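Hydrolase, haloacid dehalogenase-like family (Chlorobaculum tepidum, PDB 2HCF) probably acts as a magnesium-dependent hydrolase of the haloacid dehalogenase (HAD) superfamily, though its substrate is not established. Local coordinates at residues A[9-14]-A[115-120]; A[15-20]-A[93-98]; A[147-152]-A[180-185]; A[174-179]-A[192-197]. All blocks are in the same frame, centred on the assembly; numbering follows the deposited sequence.

Contact 1 (A[9-14]-A[115-120]); sequences FDIDGT and LLTGNF. With MG (magnesium ion), chain B.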
loop_
_atom_site.group_PDB
_atom_site.type_symbol
_atom_site.label_atom_id
_atom_site.label_comp_id
_atom_site.label_asym_id
_atom_site.label_seq_id
_atom_site.Cartn_x
_atom_site.Cartn_y
_atom_site.Cartn_z
ATOM N N PHE A 9 1.524 -6.733 -2.339
ATOM C CA PHE A 9 0.223 -6.084 -2.489
ATOM C C PHE A 9 0.217 -4.723 -1.815
ATOM O O PHE A 9 0.641 -4.574 -0.629
ATOM C CB PHE A 9 -0.858 -6.894 -1.769
ATOM C CG PHE A 9 -1.415 -8.064 -2.560
ATOM C CD1 PHE A 9 -2.499 -7.881 -3.415
ATOM C CD2 PHE A 9 -0.928 -9.362 -2.373
ATOM C CE1 PHE A 9 -3.038 -8.952 -4.115
ATOM C CE2 PHE A 9 -1.456 -10.423 -3.067
ATOM C CZ PHE A 9 -2.518 -10.214 -3.942
ATOM N N ASP A 10 -0.265 -3.743 -2.573
ATOM C CA ASP A 10 -0.792 -2.473 -2.054
ATOM C C ASP A 10 -2.083 -2.697 -1.261
ATOM O O ASP A 10 -2.730 -3.693 -1.467
ATOM C CB ASP A 10 -1.069 -1.587 -3.258
ATOM C CG ASP A 10 -1.611 -0.226 -2.871
ATOM O OD1 ASP A 10 -0.864 0.485 -2.170
ATOM O OD2 ASP A 10 -2.749 0.118 -3.299
ATOM N N ILE A 11 -2.431 -1.796 -0.335
ATOM C CA ILE A 11 -3.659 -1.895 0.461
ATOM C C ILE A 11 -4.828 -1.083 -0.163
ATOM O O ILE A 11 -5.764 -1.674 -0.748
ATOM C CB ILE A 11 -3.388 -1.485 1.920
ATOM C CG1 ILE A 11 -2.248 -2.355 2.498
ATOM C CG2 ILE A 11 -4.660 -1.585 2.761
ATOM C CD1 ILE A 11 -1.940 -2.097 3.949
ATOM N N ASP A 12 -4.762 0.252 -0.094
ATOM C CA ASP A 12 -5.914 1.102 -0.427
ATOM C C ASP A 12 -6.181 1.121 -1.917
ATOM O O ASP A 12 -5.247 1.344 -2.720
ATOM C CB ASP A 12 -5.733 2.525 0.098
ATOM C CG ASP A 12 -5.573 2.554 1.636
ATOM O OD1 ASP A 12 -4.484 2.199 2.106
ATOM O OD2 ASP A 12 -6.530 2.890 2.347
ATOM N N GLY A 13 -7.430 0.817 -2.270
ATOM C CA GLY A 13 -7.859 0.720 -3.684
ATOM C C GLY A 13 -7.442 -0.557 -4.414
ATOM O O GLY A 13 -7.668 -0.662 -5.625
ATOM N N THR A 14 -6.825 -1.502 -3.681
ATOM C CA THR A 14 -6.372 -2.791 -4.170
ATOM C C THR A 14 -6.974 -3.932 -3.348
ATOM O O THR A 14 -7.642 -4.822 -3.890
ATOM C CB THR A 14 -4.843 -2.880 -4.117
ATOM O OG1 THR A 14 -4.260 -1.825 -4.908
ATOM C CG2 THR A 14 -4.340 -4.211 -4.644
ATOM N N LEU A 115 3.413 -6.995 1.938
ATOM C CA LEU A 115 2.758 -5.742 1.685
ATOM C C LEU A 115 3.784 -4.793 1.152
ATOM O O LEU A 115 4.916 -4.822 1.611
ATOM C CB LEU A 115 2.222 -5.177 2.972
ATOM C CG LEU A 115 1.088 -6.030 3.563
ATOM C CD1 LEU A 115 0.862 -5.618 4.958
ATOM C CD2 LEU A 115 -0.210 -5.844 2.748
ATOM N N LEU A 116 3.389 -3.953 0.205
ATOM C CA LEU A 116 4.179 -2.825 -0.250
ATOM C C LEU A 116 3.189 -1.677 -0.380
ATOM O O LEU A 116 2.372 -1.676 -1.327
ATOM C CB LEU A 116 4.839 -3.103 -1.605
ATOM C CG LEU A 116 5.991 -2.164 -1.945
ATOM C CD1 LEU A 116 6.886 -2.756 -2.998
ATOM C CD2 LEU A 116 5.507 -0.796 -2.412
ATOM N N THR A 117 3.223 -0.757 0.601
ATOM C CA THR A 117 2.141 0.189 0.794
ATOM C C THR A 117 2.561 1.582 1.220
ATOM O O THR A 117 3.627 1.760 1.818
ATOM C CB THR A 117 1.143 -0.411 1.808
ATOM O OG1 THR A 117 0.131 0.536 2.124
ATOM C CG2 THR A 117 1.857 -0.895 3.042
ATOM N N GLY A 118 1.715 2.570 0.896
ATOM C CA GLY A 118 1.925 3.966 1.319
ATOM C C GLY A 118 1.505 4.196 2.762
ATOM O O GLY A 118 1.782 5.250 3.338
ATOM N N ASN A 119 0.790 3.241 3.355
ATOM C CA ASN A 119 0.444 3.327 4.769
ATOM C C ASN A 119 1.677 3.156 5.686
ATOM O O ASN A 119 2.576 2.353 5.393
ATOM C CB ASN A 119 -0.569 2.224 5.147
ATOM C CG ASN A 119 -1.962 2.450 4.572
ATOM O OD1 ASN A 119 -2.767 3.188 5.165
ATOM N ND2 ASN A 119 -2.290 1.741 3.469
ATOM N N PHE A 120 1.707 3.897 6.802
ATOM C CA PHE A 120 2.523 3.523 7.937
ATOM C C PHE A 120 2.065 2.107 8.300
ATOM O O PHE A 120 0.891 1.756 8.126
ATOM C CB PHE A 120 2.310 4.463 9.146
ATOM C CG PHE A 120 2.725 5.902 8.907
ATOM C CD1 PHE A 120 4.027 6.220 8.543
ATOM C CD2 PHE A 120 1.820 6.942 9.106
ATOM C CE1 PHE A 120 4.410 7.564 8.325
ATOM C CE2 PHE A 120 2.199 8.258 8.908
ATOM C CZ PHE A 120 3.493 8.568 8.506
HETATM MG MG MG B . -3.464 1.980 -3.714
HETATM O O HOH W 1 -1.755 1.258 0.484
HETATM O O HOH W 2 -2.695 2.900 -1.961
HETATM O O HOH W 3 -4.700 3.809 -4.122
HETATM O O HOH W 4 -1.608 2.471 -4.487
#
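Asn119 hands an ND2 hydrogen to Asp12 OD1 over only 2.6 Å. The oxygen is met nearly along its C-O axis and lies close to the amide plane, while the carboxylate is turned 32° against that plane. An asparagine suits the place because its other end accepts: OD1 takes a hydrogen bond from Lys127, which also pairs with Asp12 OD2.

Ile11 packs beside this bond. Its CB sits 3.7 Å from Asn119 ND2, and CG2 borders the same nitrogen. With CG1 anti to the carbonyl carbon (chi1 -56°), that branch passes Thr117 OG1 at 3.8 Å and touches Leu115 CD2. CD1, the tip, ends against Thr117 OG1 and CG2 and also reaches Asn119 ND2.

Thr117 OG1 accepts from Asn119 N, forming an ST turn, and bonds water 1 at 2.6 Å. That water donates to Asp10 OD1 and accepts from Asp12 N. Asp10 OD2 holds magnesium at 2.0 Å and takes the Thr14 OG1 hydrogen on its anti lone pair; Asp12 binds the metal through its backbone O, at 2.1 Å, leaving its carboxylate for Asn119. Where the parallel strands pair, Leu116 N donates to Phe9 O at 2.9 Å. Asp10, Asp12 and Thr14 fit the DxDx(T/V) signature of the HAD fold, a magnesium site at the end of strand 5-9.

Contact 2 (A[15-20]-A[93-98]); sequences LLKVES and TLLEGV
Leu15 O and Leu95 N form an almost perfectly straight hydrogen bond of 3.1 Å (178°), although the donor stands above the carbonyl plane. Two side chains also approach this oxygen: Val98 CG2 comes within 3.5 Å and Leu95 CB within 3.7 Å.

Leu95 then lies along the opposite backbone. Its CG touches Leu16 CA at 3.8 Å, and CD2 lies 4.2 Å from Lys17 CG, the two side chains crossing at about a right angle. Leu15 CD2 meets Val98 CG1 at 3.9 Å, methyl against methyl, where the strand pairing has ended. Lys17 and Thr93 form the antiparallel hydrogen-bonded pair: Lys17 N to Thr93 O and Thr93 N to Lys17 O. Water 5 donates a hydrogen bond to Lys17 O and also bonds Thr93 OG1.

Further out, Leu15 and Leu16 rest on Leu128 of helix 121-129, and the extended Lys17 bonds Thr198 O weakly through NZ. The type II turn from Leu95 to Val98 has Gly97 at its third position, with the positive phi (81°) that glycine readily adopts, and leads into helix 98-106.

This short ribbon, following the metal-binding loop, is consistent with a HAD flap. Its chemistry is divided: main-chain bonds set the pairing, while leucine and valine bury one end and lysine, threonine and water serve the wetter one.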
loop_
_atom_site.group_PDB
_atom_site.type_symbol
_atom_site.label_atom_id
_atom_site.label_comp_id
_atom_site.label_asym_id
_atom_site.label_seq_id
_atom_site.Cartn_x
_atom_site.Cartn_y
_atom_site.Cartn_z
ATOM N N LEU A 15 -6.735 -3.908 -2.046
ATOM C CA LEU A 15 -7.385 -4.902 -1.151
ATOM C C LEU A 15 -8.662 -4.388 -0.521
ATOM O O LEU A 15 -9.596 -5.144 -0.273
ATOM C CB LEU A 15 -6.423 -5.306 -0.046
ATOM C CG LEU A 15 -5.081 -5.906 -0.482
ATOM C CD1 LEU A 15 -4.184 -6.116 0.761
ATOM C CD2 LEU A 15 -5.322 -7.221 -1.196
ATOM N N LEU A 16 -8.678 -3.113 -0.194
ATOM C CA LEU A 16 -9.802 -2.535 0.521
ATOM C C LEU A 16 -9.844 -1.041 0.293
ATOM O O LEU A 16 -8.910 -0.465 -0.314
ATOM C CB LEU A 16 -9.703 -2.854 2.017
ATOM C CG LEU A 16 -8.414 -2.416 2.775
ATOM C CD1 LEU A 16 -8.420 -0.933 3.165
ATOM C CD2 LEU A 16 -8.285 -3.272 4.061
ATOM N N LYS A 17 -10.952 -0.450 0.751
ATOM C CA LYS A 17 -11.138 0.996 0.836
ATOM C C LYS A 17 -11.615 1.372 2.206
ATOM O O LYS A 17 -12.233 0.560 2.907
ATOM C CB LYS A 17 -12.154 1.496 -0.177
ATOM C CG LYS A 17 -11.619 1.389 -1.596
ATOM C CD LYS A 17 -12.595 1.891 -2.611
ATOM C CE LYS A 17 -11.991 1.700 -4.010
ATOM N NZ LYS A 17 -12.898 2.124 -5.109
ATOM N N VAL A 18 -11.294 2.615 2.578
ATOM C CA VAL A 18 -11.668 3.167 3.866
ATOM C C VAL A 18 -12.581 4.345 3.670
ATOM O O VAL A 18 -12.450 5.083 2.706
ATOM C CB VAL A 18 -10.450 3.647 4.674
ATOM C CG1 VAL A 18 -10.872 3.920 6.156
ATOM C CG2 VAL A 18 -9.353 2.589 4.645
ATOM N N GLU A 19 -13.459 4.531 4.646
ATOM C CA GLU A 19 -14.410 5.624 4.669
ATOM C C GLU A 19 -13.667 6.975 4.812
ATOM O O GLU A 19 -12.512 6.996 5.188
ATOM C CB GLU A 19 -15.399 5.306 5.803
ATOM C CG GLU A 19 -16.486 6.224 6.008
ATOM C CD GLU A 19 -17.406 6.358 4.846
ATOM O OE1 GLU A 19 -18.228 5.445 4.607
ATOM O OE2 GLU A 19 -17.337 7.421 4.220
ATOM N N SER A 20 -14.323 8.082 4.427
ATOM C CA SER A 20 -13.726 9.457 4.418
ATOM C C SER A 20 -13.194 9.978 5.771
ATOM O O SER A 20 -12.442 10.958 5.818
ATOM C CB SER A 20 -14.758 10.472 3.900
ATOM O OG SER A 20 -15.877 10.534 4.783
ATOM N N THR A 93 -14.217 -1.419 3.527
ATOM C CA THR A 93 -14.883 -2.193 2.510
ATOM C C THR A 93 -13.829 -3.074 1.849
ATOM O O THR A 93 -12.922 -2.566 1.234
ATOM C CB THR A 93 -15.451 -1.231 1.456
ATOM O OG1 THR A 93 -16.486 -0.460 2.069
ATOM C CG2 THR A 93 -15.995 -1.967 0.235
ATOM N N LEU A 94 -13.950 -4.386 2.015
ATOM C CA LEU A 94 -13.099 -5.330 1.297
ATOM C C LEU A 94 -13.498 -5.371 -0.199
ATOM O O LEU A 94 -14.675 -5.448 -0.526
ATOM C CB LEU A 94 -13.222 -6.703 1.978
ATOM C CG LEU A 94 -11.983 -7.605 1.959
ATOM C CD1 LEU A 94 -10.926 -7.060 2.888
ATOM C CD2 LEU A 94 -12.315 -9.018 2.339
ATOM N N LEU A 95 -12.533 -5.269 -1.114
ATOM C CA LEU A 95 -12.845 -5.239 -2.538
ATOM C C LEU A 95 -13.177 -6.624 -3.080
ATOM O O LEU A 95 -13.001 -7.630 -2.367
ATOM C CB LEU A 95 -11.702 -4.574 -3.279
ATOM C CG LEU A 95 -11.524 -3.136 -2.820
ATOM C CD1 LEU A 95 -10.432 -2.440 -3.638
ATOM C CD2 LEU A 95 -12.833 -2.348 -2.938
ATOM N N GLU A 96 -13.669 -6.685 -4.323
ATOM C CA GLU A 96 -14.257 -7.923 -4.857
ATOM C C GLU A 96 -13.206 -9.018 -4.978
ATOM O O GLU A 96 -12.153 -8.791 -5.563
ATOM C CB GLU A 96 -14.930 -7.686 -6.229
ATOM C CG GLU A 96 -15.595 -8.963 -6.777
ATOM C CD GLU A 96 -16.460 -8.733 -8.013
ATOM O OE1 GLU A 96 -16.328 -7.676 -8.661
ATOM O OE2 GLU A 96 -17.263 -9.641 -8.332
ATOM N N GLY A 97 -13.452 -10.174 -4.379
ATOM C CA GLY A 97 -12.577 -11.349 -4.580
ATOM C C GLY A 97 -11.297 -11.416 -3.756
ATOM O O GLY A 97 -10.510 -12.360 -3.879
ATOM N N VAL A 98 -11.090 -10.422 -2.898
ATOM C CA VAL A 98 -9.822 -10.279 -2.179
ATOM C C VAL A 98 -9.545 -11.437 -1.202
ATOM O O VAL A 98 -8.457 -12.005 -1.210
ATOM C CB VAL A 98 -9.784 -8.927 -1.461
ATOM C CG1 VAL A 98 -8.696 -8.894 -0.354
ATOM C CG2 VAL A 98 -9.613 -7.832 -2.484
HETATM O O HOH W 5 -15.298 1.696 3.332
#

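Contact 3 (A[147-152]-A[180-185]); sequences LDRNEL and EHDIRC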
loop_
_atom_site.group_PDB
_atom_site.type_symbol
_atom_site.label_atom_id
_atom_site.label_comp_id
_atom_site.label_asym_id
_atom_site.label_seq_id
_atom_site.Cartn_x
_atom_site.Cartn_y
_atom_site.Cartn_z
ATOM N N LEU A 147 9.971 8.065 2.190
ATOM C CA LEU A 147 9.026 9.062 1.696
ATOM C C LEU A 147 8.724 8.819 0.213
ATOM O O LEU A 147 7.696 9.247 -0.278
ATOM C CB LEU A 147 9.594 10.486 1.876
ATOM C CG LEU A 147 9.880 10.989 3.304
ATOM C CD1 LEU A 147 10.654 12.312 3.243
ATOM C CD2 LEU A 147 8.623 11.170 4.125
ATOM N N ASP A 148 9.633 8.126 -0.484
ATOM C CA ASP A 148 9.508 7.851 -1.918
ATOM C C ASP A 148 9.188 6.378 -2.160
ATOM O O ASP A 148 9.955 5.492 -1.726
ATOM C CB ASP A 148 10.823 8.189 -2.587
ATOM C CG ASP A 148 10.836 7.857 -4.074
ATOM O OD1 ASP A 148 9.813 7.365 -4.602
ATOM O OD2 ASP A 148 11.884 8.127 -4.712
ATOM N N ARG A 149 8.070 6.126 -2.849
ATOM C CA ARG A 149 7.534 4.751 -3.034
ATOM C C ARG A 149 8.565 3.883 -3.747
ATOM O O ARG A 149 8.617 2.676 -3.575
ATOM C CB ARG A 149 6.207 4.721 -3.828
ATOM C CG ARG A 149 5.437 3.399 -3.630
ATOM C CD ARG A 149 4.209 3.242 -4.502
ATOM N NE ARG A 149 3.543 2.037 -4.057
ATOM C CZ ARG A 149 2.507 2.031 -3.251
ATOM N NH1 ARG A 149 1.953 3.172 -2.871
ATOM N NH2 ARG A 149 1.986 0.877 -2.859
ATOM N N ASN A 150 9.396 4.532 -4.551
ATOM C CA ASN A 150 10.414 3.834 -5.361
ATOM C C ASN A 150 11.603 3.263 -4.610
ATOM O O ASN A 150 12.366 2.490 -5.194
ATOM C CB ASN A 150 10.894 4.745 -6.482
ATOM C CG ASN A 150 9.806 5.012 -7.500
ATOM O OD1 ASN A 150 8.809 4.283 -7.576
ATOM N ND2 ASN A 150 9.988 6.062 -8.286
ATOM N N GLU A 151 11.749 3.616 -3.333
ATOM C CA GLU A 151 12.696 2.945 -2.432
ATOM C C GLU A 151 12.151 1.620 -1.871
ATOM O O GLU A 151 12.929 0.718 -1.549
ATOM C CB GLU A 151 13.063 3.880 -1.275
ATOM C CG GLU A 151 13.755 5.168 -1.746
ATOM C CD GLU A 151 14.099 6.118 -0.604
ATOM O OE1 GLU A 151 14.409 5.640 0.531
ATOM O OE2 GLU A 151 14.057 7.358 -0.850
ATOM N N LEU A 152 10.826 1.494 -1.784
ATOM C CA LEU A 152 10.184 0.333 -1.135
ATOM C C LEU A 152 10.426 -1.076 -1.726
ATOM O O LEU A 152 10.597 -2.026 -0.968
ATOM C CB LEU A 152 8.683 0.576 -1.007
ATOM C CG LEU A 152 8.170 1.679 -0.066
ATOM C CD1 LEU A 152 6.734 1.386 0.353
ATOM C CD2 LEU A 152 9.057 1.896 1.136
ATOM N N GLU A 180 -0.675 4.559 -10.990
ATOM C CA GLU A 180 0.583 4.685 -11.703
ATOM C C GLU A 180 1.792 4.490 -10.777
ATOM O O GLU A 180 2.848 4.075 -11.232
ATOM C CB GLU A 180 0.686 6.050 -12.374
ATOM C CG GLU A 180 0.858 7.186 -11.424
ATOM C CD GLU A 180 0.950 8.535 -12.129
ATOM O OE1 GLU A 180 1.846 8.681 -12.983
ATOM O OE2 GLU A 180 0.127 9.434 -11.830
ATOM N N HIS A 181 1.631 4.782 -9.484
ATOM C CA HIS A 181 2.757 4.710 -8.548
ATOM C C HIS A 181 3.136 3.260 -8.258
ATOM O O HIS A 181 4.309 2.934 -8.086
ATOM C CB HIS A 181 2.427 5.469 -7.273
ATOM C CG HIS A 181 2.004 6.879 -7.526
ATOM N ND1 HIS A 181 2.794 7.770 -8.230
ATOM C CD2 HIS A 181 0.861 7.535 -7.236
ATOM C CE1 HIS A 181 2.167 8.929 -8.316
ATOM N NE2 HIS A 181 0.998 8.818 -7.707
ATOM N N ASP A 182 2.128 2.398 -8.185
ATOM C CA ASP A 182 2.339 0.978 -8.072
ATOM C C ASP A 182 3.089 0.447 -9.296
ATOM O O ASP A 182 4.102 -0.242 -9.174
ATOM C CB ASP A 182 1.001 0.279 -7.896
ATOM C CG ASP A 182 0.259 0.815 -6.697
ATOM O OD1 ASP A 182 0.609 0.406 -5.590
ATOM O OD2 ASP A 182 -0.641 1.667 -6.848
ATOM N N ILE A 183 2.605 0.804 -10.460
ATOM C CA ILE A 183 3.197 0.296 -11.665
ATOM C C ILE A 183 4.650 0.765 -11.755
ATOM O O ILE A 183 5.552 0.026 -12.188
ATOM C CB ILE A 183 2.404 0.778 -12.920
ATOM C CG1 ILE A 183 0.998 0.179 -12.924
ATOM C CG2 ILE A 183 3.118 0.343 -14.186
ATOM C CD1 ILE A 183 0.028 0.859 -13.853
ATOM N N ARG A 184 4.875 2.010 -11.363
ATOM C CA ARG A 184 6.175 2.654 -11.543
ATOM C C ARG A 184 7.175 2.060 -10.560
ATOM O O ARG A 184 8.311 1.810 -10.885
ATOM C CB ARG A 184 6.058 4.159 -11.314
ATOM C CG ARG A 184 7.410 4.859 -11.104
ATOM C CD ARG A 184 7.330 6.368 -11.220
ATOM N NE ARG A 184 6.306 6.755 -12.179
ATOM C CZ ARG A 184 5.156 7.354 -11.871
ATOM N NH1 ARG A 184 4.861 7.728 -10.616
ATOM N NH2 ARG A 184 4.303 7.595 -12.843
ATOM N N CYS A 185 6.736 1.798 -9.339
ATOM C CA CYS A 185 7.723 1.290 -8.352
ATOM C C CYS A 185 8.208 -0.136 -8.707
ATOM O O CYS A 185 9.335 -0.509 -8.387
ATOM C CB CYS A 185 7.234 1.442 -6.922
ATOM S SG CYS A 185 6.148 0.194 -6.380
HETATM O O HOH W 6 2.885 -0.768 -5.183
HETATM O O HOH W 7 6.216 5.033 -7.430
#
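Arg149 and Asp182 meet as opposite charges, with NH2 3.1 Å from Asp182 OD1. The oxygen stands over one face of the guanidinium, offset toward its rim and well out of the plane, so no N-H points at it and only the charges attract; the carboxylate plane is turned 62° from that of the guanidinium. The guanidinium has further partners: NH2 makes a salt bridge with Asp10 OD1, and NH1 donates to Gly47 O. Asp182 OD2 is bonded to Thr179 OG1, which steadies the carboxylate.

Water supplies the hydrogen bonds between the segments. Water 6 accepts from Arg149 NH2 and donates to Asp182 OD1 at 2.6 Å, bridging the two charged groups. Water 7 donates both to Asn150 OD1, at 2.7 Å, and to His181 O.

Packing is made by the stems. Arg149, extended from CG to NE after CG leaves anti to the backbone N (chi1 -162°), lays CD against His181 CB at 4.0 Å, while Cys185 SG lies at the guanidinium edge, 3.9 Å from NE. Asn150 OD1 presses on Cys185 CB at 3.3 Å; a small cysteine lets the chains come this near. Within the loop, Asp148 OD1 accepts from Asn150 N, an Asx turn.

A leucine in place of Arg149 would probably leave Asp182 and Asp10 without their shared positive partner and water 6 without its donor.

The loop before helix 152-164 is thus set against helix 180-187, and Arg149, Leu152 and Cys185 all touch Leu116 of strand 111-116.

Contact 4 (A[174-179]-A[192-197]); sequences VIIGDT and RSIAVA. With MG (magnesium ion), chain B.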
loop_
_atom_site.group_PDB
_atom_site.type_symbol
_atom_site.label_atom_id
_atom_site.label_comp_id
_atom_site.label_asym_id
_atom_site.label_seq_id
_atom_site.Cartn_x
_atom_site.Cartn_y
_atom_site.Cartn_z
ATOM N N VAL A 174 6.248 -10.105 -8.149
ATOM C CA VAL A 174 4.975 -9.562 -8.626
ATOM C C VAL A 174 4.523 -8.452 -7.677
ATOM O O VAL A 174 4.400 -8.656 -6.456
ATOM C CB VAL A 174 3.894 -10.672 -8.724
ATOM C CG1 VAL A 174 2.568 -10.107 -9.194
ATOM C CG2 VAL A 174 4.357 -11.771 -9.655
ATOM N N ILE A 175 4.310 -7.273 -8.251
ATOM C CA ILE A 175 3.883 -6.126 -7.496
ATOM C C ILE A 175 2.508 -5.676 -7.951
ATOM O O ILE A 175 2.305 -5.362 -9.119
ATOM C CB ILE A 175 4.908 -5.018 -7.602
ATOM C CG1 ILE A 175 6.080 -5.362 -6.682
ATOM C CG2 ILE A 175 4.341 -3.684 -7.186
ATOM C CD1 ILE A 175 7.359 -4.650 -7.006
ATOM N N ILE A 176 1.569 -5.649 -7.006
ATOM C CA ILE A 176 0.157 -5.435 -7.319
ATOM C C ILE A 176 -0.382 -4.146 -6.682
ATOM O O ILE A 176 -0.260 -3.941 -5.452
ATOM C CB ILE A 176 -0.690 -6.646 -6.852
ATOM C CG1 ILE A 176 -0.205 -7.921 -7.546
ATOM C CG2 ILE A 176 -2.179 -6.418 -7.114
ATOM C CD1 ILE A 176 -0.600 -9.217 -6.835
ATOM N N GLY A 177 -1.036 -3.328 -7.511
ATOM C CA GLY A 177 -1.722 -2.119 -7.059
ATOM C C GLY A 177 -2.641 -1.458 -8.071
ATOM O O GLY A 177 -2.831 -1.962 -9.169
ATOM N N ASP A 178 -3.161 -0.285 -7.701
ATOM C CA ASP A 178 -4.251 0.397 -8.411
ATOM C C ASP A 178 -3.925 1.756 -9.035
ATOM O O ASP A 178 -4.840 2.398 -9.558
ATOM C CB ASP A 178 -5.441 0.561 -7.460
ATOM C CG ASP A 178 -5.163 1.588 -6.335
ATOM O OD1 ASP A 178 -4.199 1.338 -5.572
ATOM O OD2 ASP A 178 -5.917 2.611 -6.221
ATOM N N THR A 179 -2.650 2.191 -8.985
ATOM C CA THR A 179 -2.250 3.502 -9.520
ATOM C C THR A 179 -0.971 3.446 -10.313
ATOM O O THR A 179 -0.236 2.453 -10.301
ATOM C CB THR A 179 -2.013 4.569 -8.403
ATOM O OG1 THR A 179 -0.670 4.440 -7.884
ATOM C CG2 THR A 179 -3.039 4.410 -7.281
ATOM N N ARG A 192 7.271 -7.939 -12.282
ATOM C CA ARG A 192 6.012 -8.034 -13.012
ATOM C C ARG A 192 4.963 -7.212 -12.265
ATOM O O ARG A 192 4.631 -7.525 -11.116
ATOM C CB ARG A 192 5.563 -9.504 -13.125
ATOM C CG ARG A 192 6.494 -10.354 -13.988
ATOM C CD ARG A 192 5.917 -11.715 -14.348
ATOM N NE ARG A 192 5.991 -12.663 -13.233
ATOM C CZ ARG A 192 4.964 -13.271 -12.651
ATOM N NH1 ARG A 192 3.702 -13.042 -13.011
ATOM N NH2 ARG A 192 5.218 -14.116 -11.663
ATOM N N SER A 193 4.435 -6.179 -12.908
ATOM C CA SER A 193 3.396 -5.351 -12.330
ATOM C C SER A 193 2.051 -5.872 -12.777
ATOM O O SER A 193 1.857 -6.186 -13.952
ATOM C CB SER A 193 3.562 -3.878 -12.689
ATOM O OG SER A 193 3.590 -3.708 -14.078
ATOM N N ILE A 194 1.140 -6.029 -11.812
ATOM C CA ILE A 194 -0.256 -6.291 -12.117
ATOM C C ILE A 194 -1.052 -5.117 -11.548
ATOM O O ILE A 194 -1.043 -4.886 -10.346
ATOM C CB ILE A 194 -0.767 -7.620 -11.501
ATOM C CG1 ILE A 194 -0.075 -8.851 -12.110
ATOM C CG2 ILE A 194 -2.291 -7.745 -11.645
ATOM C CD1 ILE A 194 -0.271 -10.109 -11.218
ATOM N N ALA A 195 -1.718 -4.373 -12.414
ATOM C CA ALA A 195 -2.523 -3.229 -12.005
ATOM C C ALA A 195 -3.965 -3.682 -11.988
ATOM O O ALA A 195 -4.370 -4.498 -12.841
ATOM C CB ALA A 195 -2.350 -2.107 -12.961
ATOM N N VAL A 196 -4.730 -3.158 -11.027
ATOM C CA VAL A 196 -6.150 -3.448 -10.902
ATOM C C VAL A 196 -6.906 -2.122 -10.807
ATOM O O VAL A 196 -6.532 -1.235 -10.037
ATOM C CB VAL A 196 -6.395 -4.410 -9.697
ATOM C CG1 VAL A 196 -5.909 -3.810 -8.421
ATOM C CG2 VAL A 196 -7.852 -4.820 -9.631
ATOM N N ALA A 197 -7.940 -1.957 -11.640
ATOM C CA ALA A 197 -8.605 -0.655 -11.812
ATOM C C ALA A 197 -9.765 -0.506 -10.838
ATOM O O ALA A 197 -10.866 -0.068 -11.206
ATOM C CB ALA A 197 -9.059 -0.477 -13.265
HETATM MG MG MG B . -3.464 1.980 -3.714
HETATM O O HOH W 3 -4.700 3.809 -4.122
HETATM O O HOH W 2 -2.695 2.900 -1.961
HETATM O O HOH W 4 -1.608 2.471 -4.487
#
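Strands 174-177 and 192-196 run parallel, their axes 4.7 Å apart and 19° from alignment, joined by bonds from Ile175 N to Arg192 O, Ile194 N to Ile175 O, Gly177 N to Ile194 O and Val196 N to Gly177 O.

Val174 works with both branches. CG2 sits over one face of the Arg192 guanidinium, toward its rim and 3.2 Å from NH2; a bend at chi3 (-77°) folds the arginine back, and NE and NH2 donate to Ser171 O and Ile228 O. CG1 is pressed tightly on Ile194 CD1 at 3.5 Å. An alanine at Val174 would probably leave a gap beside Ile194 and the guanidinium without the methyl over that face.

Ile176 and Ile194 lie side by side, CG1 to CB 4.0 Å, beta-branched residues well suited to strands, and both pack on Ile228 of helix 221-229. The face bearing Ser193 and Ala195 is covered by helix 180-187, where Ile183 touches both small residues.

Past the strand end, Asp178 CB rests 3.3 Å from Val196 O. With CG between the backbone N and the carbonyl carbon (chi1 70°), OD1 binds magnesium at 2.1 Å and OD2 accepts from metal-bound water 3 at 2.7 Å. Two parallel strands joined through helix 180-187 form a beta-alpha-beta unit of the Rossmann-like HAD core, with Asp178 placed like the acidic metal ligand of HAD motif IV.

Overall arrangement
Contacts 1 and 4 share one magnesium ion: Asp10 and Asp12 from 9-14 and Asp178 from 174-179 bind it, with three waters completing its shell. They also share the central sheet, where Asp10 N lies 2.9 Å from Ile176 O. Contact 3 reaches the same site through Arg149, whose NH2 lies 3.0 Å from Asp10 OD1. It interlocks with contact 4, whose strands enclose helix 180-187 in sequence. Contact 2, nested along the chain within the loop closed by contact 1, follows directly on the metal loop; Leu95 CD1 packs 3.6 Å from Gly13 C. Contacts 2 and 3 lie on opposite sides of the chain's centre, their centres about 21 Å apart.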